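PDB 6HND: aromatic-amino-acid:2-oxoglutarate transaminase from Candida albicans, which probably transfers amino groups between aromatic amino acids and 2-oxo acids such as 2-oxoglutarate, using pyridoxal 5'-phosphate as cofactor. Local coordinates for residues K447-V451 against L452-K456; L457-W460 against K461-Y465; L468-G472 against Y473-V477. All coordinates share one frame; numbering follows the deposited sequence.

Contact 1: residues K447-V451 against L452-K456; sequences KDVDV and LQKMK
Asp450 O accepts from Lys454 N at 3.1 Å, and one residue on Val451 O accepts from Met455 N at 2.9 Å; both bonds span four residues, the spacing of an alpha helix, and they open helix 451-465. Asp450 itself stands just before the helix. Its side chain completes the N-cap: Asp450 OD1 accepts from Gln453 N at 3.1 Å, giving a partner to an amide that has no preceding helical carbonyl. The first torsion, with CG anti to the backbone N (chi1 -173°), carries OD1 forward to Gln453 N, which meets it from above the carboxylate plane, 54° out of it. A negative charge here would be expected to interact favourably with the helix dipole. Gln453 CB lies 3.4 Å from the same Asp450 OD1, and the carboxylate plane and the side-chain amide plane of Gln453 are 21° apart, although the two side chains cross at about a right angle. Apolar contacts flank the cap. Val449 CG2 touches Lys454 CG at 4.0 Å, these side chains again crossing at about a right angle, while Lys454 NZ reaches on to hydrogen-bond Leu521 O. Val451 and Met455 lie side by side, pointing the same way, with CG1 of the valine 4.0 Å from CG of the methionine.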
loop_
_atom_site.group_PDB
_atom_site.type_symbol
_atom_site.label_atom_id
_atom_site.label_comp_id
_atom_site.label_asym_id
_atom_site.label_seq_id
_atom_site.Cartn_x
_atom_site.Cartn_y
_atom_site.Cartn_z
ATOM N N LYS B 447 7.399 45.007 -9.735
ATOM C CA LYS B 447 6.170 44.833 -8.917
ATOM C C LYS B 447 4.922 44.818 -9.818
ATOM O O LYS B 447 3.964 44.094 -9.488
ATOM C CB LYS B 447 6.126 45.949 -7.868
ATOM C CG LYS B 447 4.963 45.932 -6.886
ATOM C CD LYS B 447 5.100 47.036 -5.846
ATOM C CE LYS B 447 3.975 47.089 -4.841
ATOM N NZ LYS B 447 3.869 45.809 -4.093
ATOM N N ASP B 448 4.903 45.623 -10.884
ATOM C CA ASP B 448 3.656 45.921 -11.642
ATOM C C ASP B 448 3.464 44.984 -12.846
ATOM O O ASP B 448 2.484 45.216 -13.585
ATOM C CB ASP B 448 3.601 47.385 -12.100
ATOM C CG ASP B 448 4.647 47.783 -13.128
ATOM O OD1 ASP B 448 5.775 47.266 -13.051
ATOM O OD2 ASP B 448 4.314 48.611 -13.995
ATOM N N VAL B 449 4.350 44.003 -13.076
ATOM C CA VAL B 449 4.185 43.013 -14.187
ATOM C C VAL B 449 3.298 41.881 -13.661
ATOM O O VAL B 449 3.243 41.686 -12.433
ATOM C CB VAL B 449 5.508 42.494 -14.788
ATOM C CG1 VAL B 449 6.370 43.625 -15.303
ATOM C CG2 VAL B 449 6.300 41.627 -13.830
ATOM N N ASP B 450 2.551 41.252 -14.571
ATOM C CA ASP B 450 1.733 40.041 -14.330
ATOM C C ASP B 450 2.693 38.907 -13.927
ATOM O O ASP B 450 3.506 38.477 -14.776
ATOM C CB ASP B 450 0.900 39.738 -15.581
ATOM C CG ASP B 450 -0.120 38.618 -15.403
ATOM O OD1 ASP B 450 0.205 37.617 -14.717
ATOM O OD2 ASP B 450 -1.230 38.747 -15.973
ATOM N N VAL B 451 2.633 38.473 -12.669
ATOM C CA VAL B 451 3.574 37.461 -12.089
ATOM C C VAL B 451 3.444 36.118 -12.825
ATOM O O VAL B 451 4.477 35.621 -13.323
ATOM C CB VAL B 451 3.368 37.268 -10.571
ATOM C CG1 VAL B 451 4.151 36.067 -10.068
ATOM C CG2 VAL B 451 3.765 38.515 -9.791
ATOM N N LEU B 452 2.245 35.533 -12.836
ATOM C CA LEU B 452 1.959 34.233 -13.502
ATOM C C LEU B 452 2.389 34.290 -14.972
ATOM O O LEU B 452 3.088 33.367 -15.426
ATOM C CB LEU B 452 0.466 33.924 -13.398
ATOM C CG LEU B 452 -0.049 33.658 -11.987
ATOM C CD1 LEU B 452 -1.508 33.218 -12.030
ATOM C CD2 LEU B 452 0.807 32.611 -11.294
ATOM N N GLN B 453 2.001 35.339 -15.686
ATOM C CA GLN B 453 2.269 35.440 -17.135
ATOM C C GLN B 453 3.788 35.457 -17.373
ATOM O O GLN B 453 4.250 34.707 -18.242
ATOM C CB GLN B 453 1.572 36.673 -17.703
ATOM C CG GLN B 453 1.756 36.820 -19.204
ATOM C CD GLN B 453 1.568 38.244 -19.666
ATOM O OE1 GLN B 453 2.325 39.155 -19.296
ATOM N NE2 GLN B 453 0.547 38.434 -20.496
ATOM N N LYS B 454 4.555 36.273 -16.644
ATOM C CA LYS B 454 6.022 36.415 -16.891
ATOM C C LYS B 454 6.759 35.172 -16.394
ATOM O O LYS B 454 7.793 34.788 -17.001
ATOM C CB LYS B 454 6.600 37.656 -16.208
ATOM C CG LYS B 454 6.161 38.991 -16.795
ATOM C CD LYS B 454 6.249 39.026 -18.308
ATOM C CE LYS B 454 6.281 40.434 -18.856
ATOM N NZ LYS B 454 6.366 40.415 -20.328
ATOM N N MET B 455 6.289 34.587 -15.298
ATOM C CA MET B 455 6.934 33.371 -14.742
ATOM C C MET B 455 6.757 32.227 -15.751
ATOM O O MET B 455 7.732 31.498 -15.950
ATOM C CB MET B 455 6.373 33.009 -13.358
ATOM C CG MET B 455 6.843 33.962 -12.239
ATOM S SD MET B 455 8.652 33.957 -11.958
ATOM C CE MET B 455 8.875 32.260 -11.428
ATOM N N LYS B 456 5.603 32.119 -16.423
ATOM C CA LYS B 456 5.358 31.057 -17.453
ATOM C C LYS B 456 6.277 31.284 -18.658
ATOM O O LYS B 456 6.868 30.322 -19.138
ATOM C CB LYS B 456 3.896 30.998 -17.903
ATOM C CG LYS B 456 2.941 30.406 -16.885
ATOM C CD LYS B 456 1.487 30.787 -17.128
ATOM C CE LYS B 456 0.572 30.318 -16.011
ATOM N NZ LYS B 456 -0.796 30.872 -16.165
#

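Contact 2: residues L457-W460 against K461-Y465; sequences LLLW and KLISY
Backbone hydrogen bonds join Leu457-Trp460 to Lys461-Tyr465 in four successive i to i+4 pairs. The first, Lys461 N to Leu457 O, is the longest at 3.3 Å; the last, Ser464 N to Trp460 O, is the shortest at 2.9 Å. Between them, Ile463 N meets Leu459 O nearly along the C=O axis, with an angle of 165° at the oxygen. A side-chain bond adds to these: Ser464 OG, folded back between its own N and carbonyl carbon (chi1 64°), donates to Lys461 O at 2.6 Å. That oxygen also accepts from Tyr465 N, and both donors come from the same face of its plane. Helix 451-465 packs Leu458, Leu459 and Leu462 on Phe489 of strand 488-492, while Trp460 and Ile463 meet Phe32 of the second subunit, the indole edge-to-face. Apolar contacts follow the same spacing or one residue less. Ile463 CD1 serves two neighbours, lying 4.3 Å from Leu459 CG and 4.2 Å from Trp460 CE3, beside an indole that points the same way. Among the polar ends, Trp460 NE1 donates to Asp26 of the second subunit. Lys461 NZ forms a salt bridge with Glu515, whose carboxylate also bonds Tyr465 OH, and hydrogen-bonds Phe523 O.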
loop_
_atom_site.group_PDB
_atom_site.type_symbol
_atom_site.label_atom_id
_atom_site.label_comp_id
_atom_site.label_asym_id
_atom_site.label_seq_id
_atom_site.Cartn_x
_atom_site.Cartn_y
_atom_site.Cartn_z
ATOM N N LEU B 457 6.413 32.530 -19.092
ATOM C CA LEU B 457 7.281 32.920 -20.224
ATOM C C LEU B 457 8.732 32.581 -19.868
ATOM O O LEU B 457 9.417 31.981 -20.712
ATOM C CB LEU B 457 7.076 34.416 -20.488
ATOM C CG LEU B 457 7.352 34.871 -21.918
ATOM C CD1 LEU B 457 6.532 34.062 -22.908
ATOM C CD2 LEU B 457 7.084 36.357 -22.072
ATOM N N LEU B 458 9.147 32.875 -18.626
ATOM C CA LEU B 458 10.515 32.591 -18.119
ATOM C C LEU B 458 10.724 31.075 -18.059
ATOM O O LEU B 458 11.847 30.610 -18.370
ATOM C CB LEU B 458 10.695 33.257 -16.752
ATOM C CG LEU B 458 12.047 33.058 -16.074
ATOM C CD1 LEU B 458 13.200 33.356 -17.022
ATOM C CD2 LEU B 458 12.152 33.922 -14.816
ATOM N N LEU B 459 9.683 30.314 -17.708
ATOM C CA LEU B 459 9.798 28.835 -17.629
ATOM C C LEU B 459 10.153 28.296 -19.026
ATOM O O LEU B 459 11.130 27.520 -19.127
ATOM C CB LEU B 459 8.499 28.221 -17.103
ATOM C CG LEU B 459 8.570 26.718 -16.810
ATOM C CD1 LEU B 459 9.609 26.408 -15.736
ATOM C CD2 LEU B 459 7.198 26.162 -16.414
ATOM N N TRP B 460 9.429 28.717 -20.072
ATOM C CA TRP B 460 9.755 28.320 -21.466
ATOM C C TRP B 460 11.238 28.612 -21.750
ATOM O O TRP B 460 11.899 27.736 -22.314
ATOM C CB TRP B 460 8.854 29.024 -22.477
ATOM C CG TRP B 460 7.455 28.513 -22.493
ATOM C CD1 TRP B 460 6.320 29.192 -22.147
ATOM C CD2 TRP B 460 7.043 27.196 -22.887
ATOM N NE1 TRP B 460 5.230 28.384 -22.314
ATOM C CE2 TRP B 460 5.642 27.154 -22.756
ATOM C CE3 TRP B 460 7.720 26.056 -23.332
ATOM C CZ2 TRP B 460 4.911 26.005 -23.052
ATOM C CZ3 TRP B 460 6.998 24.920 -23.612
ATOM C CH2 TRP B 460 5.612 24.897 -23.473
ATOM N N LYS B 461 11.749 29.778 -21.335
ATOM C CA LYS B 461 13.170 30.182 -21.533
ATOM C C LYS B 461 14.146 29.195 -20.860
ATOM O O LYS B 461 15.167 28.829 -21.484
ATOM C CB LYS B 461 13.399 31.590 -20.979
ATOM C CG LYS B 461 14.637 32.273 -21.526
ATOM C CD LYS B 461 14.684 32.235 -23.046
ATOM C CE LYS B 461 15.491 33.350 -23.645
ATOM N NZ LYS B 461 15.637 33.143 -25.099
ATOM N N LEU B 462 13.875 28.807 -19.613
ATOM C CA LEU B 462 14.714 27.830 -18.866
ATOM C C LEU B 462 14.718 26.510 -19.645
ATOM O O LEU B 462 15.816 25.948 -19.852
ATOM C CB LEU B 462 14.165 27.601 -17.449
ATOM C CG LEU B 462 14.111 28.804 -16.506
ATOM C CD1 LEU B 462 13.713 28.340 -15.128
ATOM C CD2 LEU B 462 15.425 29.527 -16.427
ATOM N N ILE B 463 13.535 26.029 -20.066
ATOM C CA ILE B 463 13.406 24.747 -20.830
ATOM C C ILE B 463 14.276 24.851 -22.090
ATOM O O ILE B 463 15.104 23.944 -22.290
ATOM C CB ILE B 463 11.944 24.396 -21.147
ATOM C CG1 ILE B 463 11.123 24.166 -19.871
ATOM C CG2 ILE B 463 11.877 23.198 -22.087
ATOM C CD1 ILE B 463 9.627 24.193 -20.093
ATOM N N SER B 464 14.189 25.958 -22.837
ATOM C CA SER B 464 15.024 26.215 -24.047
ATOM C C SER B 464 16.512 26.274 -23.679
ATOM O O SER B 464 17.309 25.776 -24.485
ATOM C CB SER B 464 14.592 27.430 -24.835
ATOM O OG SER B 464 14.747 28.608 -24.089
ATOM N N TYR B 465 16.878 26.734 -22.479
ATOM C CA TYR B 465 18.296 26.757 -22.009
ATOM C C TYR B 465 18.745 25.406 -21.405
ATOM O O TYR B 465 19.938 25.286 -21.068
ATOM C CB TYR B 465 18.516 27.927 -21.047
ATOM C CG TYR B 465 19.018 29.187 -21.707
ATOM C CD1 TYR B 465 18.204 29.946 -22.541
ATOM C CD2 TYR B 465 20.312 29.633 -21.484
ATOM C CE1 TYR B 465 18.670 31.109 -23.143
ATOM C CE2 TYR B 465 20.784 30.801 -22.055
ATOM C CZ TYR B 465 19.966 31.528 -22.898
ATOM O OH TYR B 465 20.466 32.657 -23.463
#

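Contact 3: residues L468-G472 against Y473-V477; sequences LVVPG and YNMTV
Pro471 lies over one face of the Tyr473 ring, and the proline can be followed atom by atom. Its CB stands 3.5 Å from the Tyr473 centroid and 21° off the ring normal, a CH-pi contact; the ring atom nearest to Pro471 CB is Tyr473 CZ, at 3.3 Å. One atom further, Pro471 CG lies 3.4 Å from Tyr473 CE1 and also meets Asn474 ND2 at 3.7 Å. Pro471 CD, next to the backbone N, comes to 4.0 Å from the same Asn474 ND2. Tyr473 can fold back over the proline because its CG sits between the backbone N and the carbonyl carbon (chi1 55°). The backbone here leaves strand 470-471, which pairs with strand 488-492; just before it, Leu468 carries the sheet on into the second subunit. The chain then closes into a short 3-10 turn: Asn474 N donates to Pro471 O, and Met475 N to Gly472 O, each spanning three residues. In both bonds the donor stands well above the carbonyl plane, 54° out of it at Gly472 O. Met475 crosses Val470 at about a right angle; its chain bends at the last torsion, leaving SD and CE each 3.7 Å from Val470 CG1. The Met475 side chain lies about 4 Å from that of Asn252, a residue of the pyridoxal phosphate site, and about 9 Å from the cofactor itself.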
loop_
_atom_site.group_PDB
_atom_site.type_symbol
_atom_site.label_atom_id
_atom_site.label_comp_id
_atom_site.label_asym_id
_atom_site.label_seq_id
_atom_site.Cartn_x
_atom_site.Cartn_y
_atom_site.Cartn_z
ATOM N N LEU B 468 15.526 22.173 -16.148
ATOM C CA LEU B 468 14.146 21.910 -15.672
ATOM C C LEU B 468 14.019 22.318 -14.193
ATOM O O LEU B 468 14.889 21.930 -13.379
ATOM C CB LEU B 468 13.825 20.430 -15.872
ATOM C CG LEU B 468 13.985 19.875 -17.294
ATOM C CD1 LEU B 468 13.561 18.400 -17.338
ATOM C CD2 LEU B 468 13.203 20.698 -18.322
ATOM N N VAL B 469 12.962 23.070 -13.865
ATOM C CA VAL B 469 12.624 23.507 -12.481
ATOM C C VAL B 469 11.107 23.437 -12.306
ATOM O O VAL B 469 10.412 23.146 -13.276
ATOM C CB VAL B 469 13.157 24.919 -12.165
ATOM C CG1 VAL B 469 14.664 24.973 -12.281
ATOM C CG2 VAL B 469 12.512 25.988 -13.028
ATOM N N VAL B 470 10.633 23.667 -11.074
ATOM C CA VAL B 470 9.194 23.691 -10.705
ATOM C C VAL B 470 8.856 25.129 -10.365
ATOM O O VAL B 470 9.450 25.672 -9.449
ATOM C CB VAL B 470 8.899 22.741 -9.538
ATOM C CG1 VAL B 470 7.436 22.794 -9.119
ATOM C CG2 VAL B 470 9.274 21.324 -9.901
ATOM N N PRO B 471 7.917 25.782 -11.086
ATOM C CA PRO B 471 7.421 27.096 -10.692
ATOM C C PRO B 471 6.544 26.992 -9.434
ATOM O O PRO B 471 5.833 26.005 -9.274
ATOM C CB PRO B 471 6.589 27.525 -11.912
ATOM C CG PRO B 471 6.072 26.233 -12.471
ATOM C CD PRO B 471 7.222 25.272 -12.276
ATOM N N GLY B 472 6.624 28.001 -8.570
ATOM C CA GLY B 472 5.891 28.051 -7.294
ATOM C C GLY B 472 4.389 28.029 -7.499
ATOM O O GLY B 472 3.690 27.473 -6.635
ATOM N N TYR B 473 3.895 28.572 -8.616
ATOM C CA TYR B 473 2.444 28.622 -8.919
ATOM C C TYR B 473 1.896 27.189 -9.063
ATOM O O TYR B 473 0.709 27.001 -8.790
ATOM C CB TYR B 473 2.128 29.540 -10.104
ATOM C CG TYR B 473 2.860 29.245 -11.385
ATOM C CD1 TYR B 473 2.538 28.139 -12.160
ATOM C CD2 TYR B 473 3.835 30.106 -11.855
ATOM C CE1 TYR B 473 3.203 27.871 -13.345
ATOM C CE2 TYR B 473 4.484 29.869 -13.057
ATOM C CZ TYR B 473 4.164 28.753 -13.801
ATOM O OH TYR B 473 4.829 28.509 -14.963
ATOM N N ASN B 474 2.725 26.193 -9.375
ATOM C CA ASN B 474 2.275 24.777 -9.434
ATOM C C ASN B 474 2.132 24.174 -8.027
ATOM O O ASN B 474 1.620 23.031 -7.926
ATOM C CB ASN B 474 3.192 23.919 -10.300
ATOM C CG ASN B 474 2.909 24.054 -11.785
ATOM O OD1 ASN B 474 1.952 24.716 -12.197
ATOM N ND2 ASN B 474 3.740 23.412 -12.592
ATOM N N MET B 475 2.545 24.853 -6.956
ATOM C CA MET B 475 2.576 24.179 -5.630
ATOM C C MET B 475 1.726 24.937 -4.614
ATOM O O MET B 475 2.050 24.894 -3.418
ATOM C CB MET B 475 4.013 24.041 -5.153
ATOM C CG MET B 475 4.753 22.970 -5.939
ATOM S SD MET B 475 6.505 22.912 -5.490
ATOM C CE MET B 475 6.960 24.593 -5.904
ATOM N N THR B 476 0.628 25.513 -5.091
ATOM C CA THR B 476 -0.253 26.419 -4.330
ATOM C C THR B 476 -1.477 25.653 -3.859
ATOM O O THR B 476 -1.905 24.745 -4.572
ATOM C CB THR B 476 -0.676 27.641 -5.151
ATOM O OG1 THR B 476 -1.266 27.195 -6.376
ATOM C CG2 THR B 476 0.499 28.553 -5.427
ATOM N N VAL B 477 -2.013 26.036 -2.700
ATOM C CA VAL B 477 -3.380 25.649 -2.266
ATOM C C VAL B 477 -4.384 26.400 -3.147
ATOM O O VAL B 477 -5.302 25.759 -3.665
ATOM C CB VAL B 477 -3.563 25.937 -0.774
ATOM C CG1 VAL B 477 -4.998 25.661 -0.337
ATOM C CG2 VAL B 477 -2.542 25.133 0.041
#

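How the contacts relate
Contact 1 is the loop and capped start of helix 451-465, contact 2 its later turns, whereas contact 3 is the strand-to-turn segment packed against it. Contact 1 is a surface contact with a single buried residue. Contact 2 is partly buried and relies on regular main-chain bonding, with Leu458 and Leu462 buried and Trp460 at the subunit interface. Contact 3 has the most buried residues, four, and its side chains meet mainly by the Pro471-Tyr473 CH-pi contact and the Val470-Met475 apolar contact. Contacts 2 and 3 both touch the second subunit. Tyr473 ties contact 3 to both others: its OH lies 3.3 Å from Lys456 CG and 3.6 Å from Leu459 CD2. Leu462 CD1 also meets Val469 CG2, at 3.4 Å.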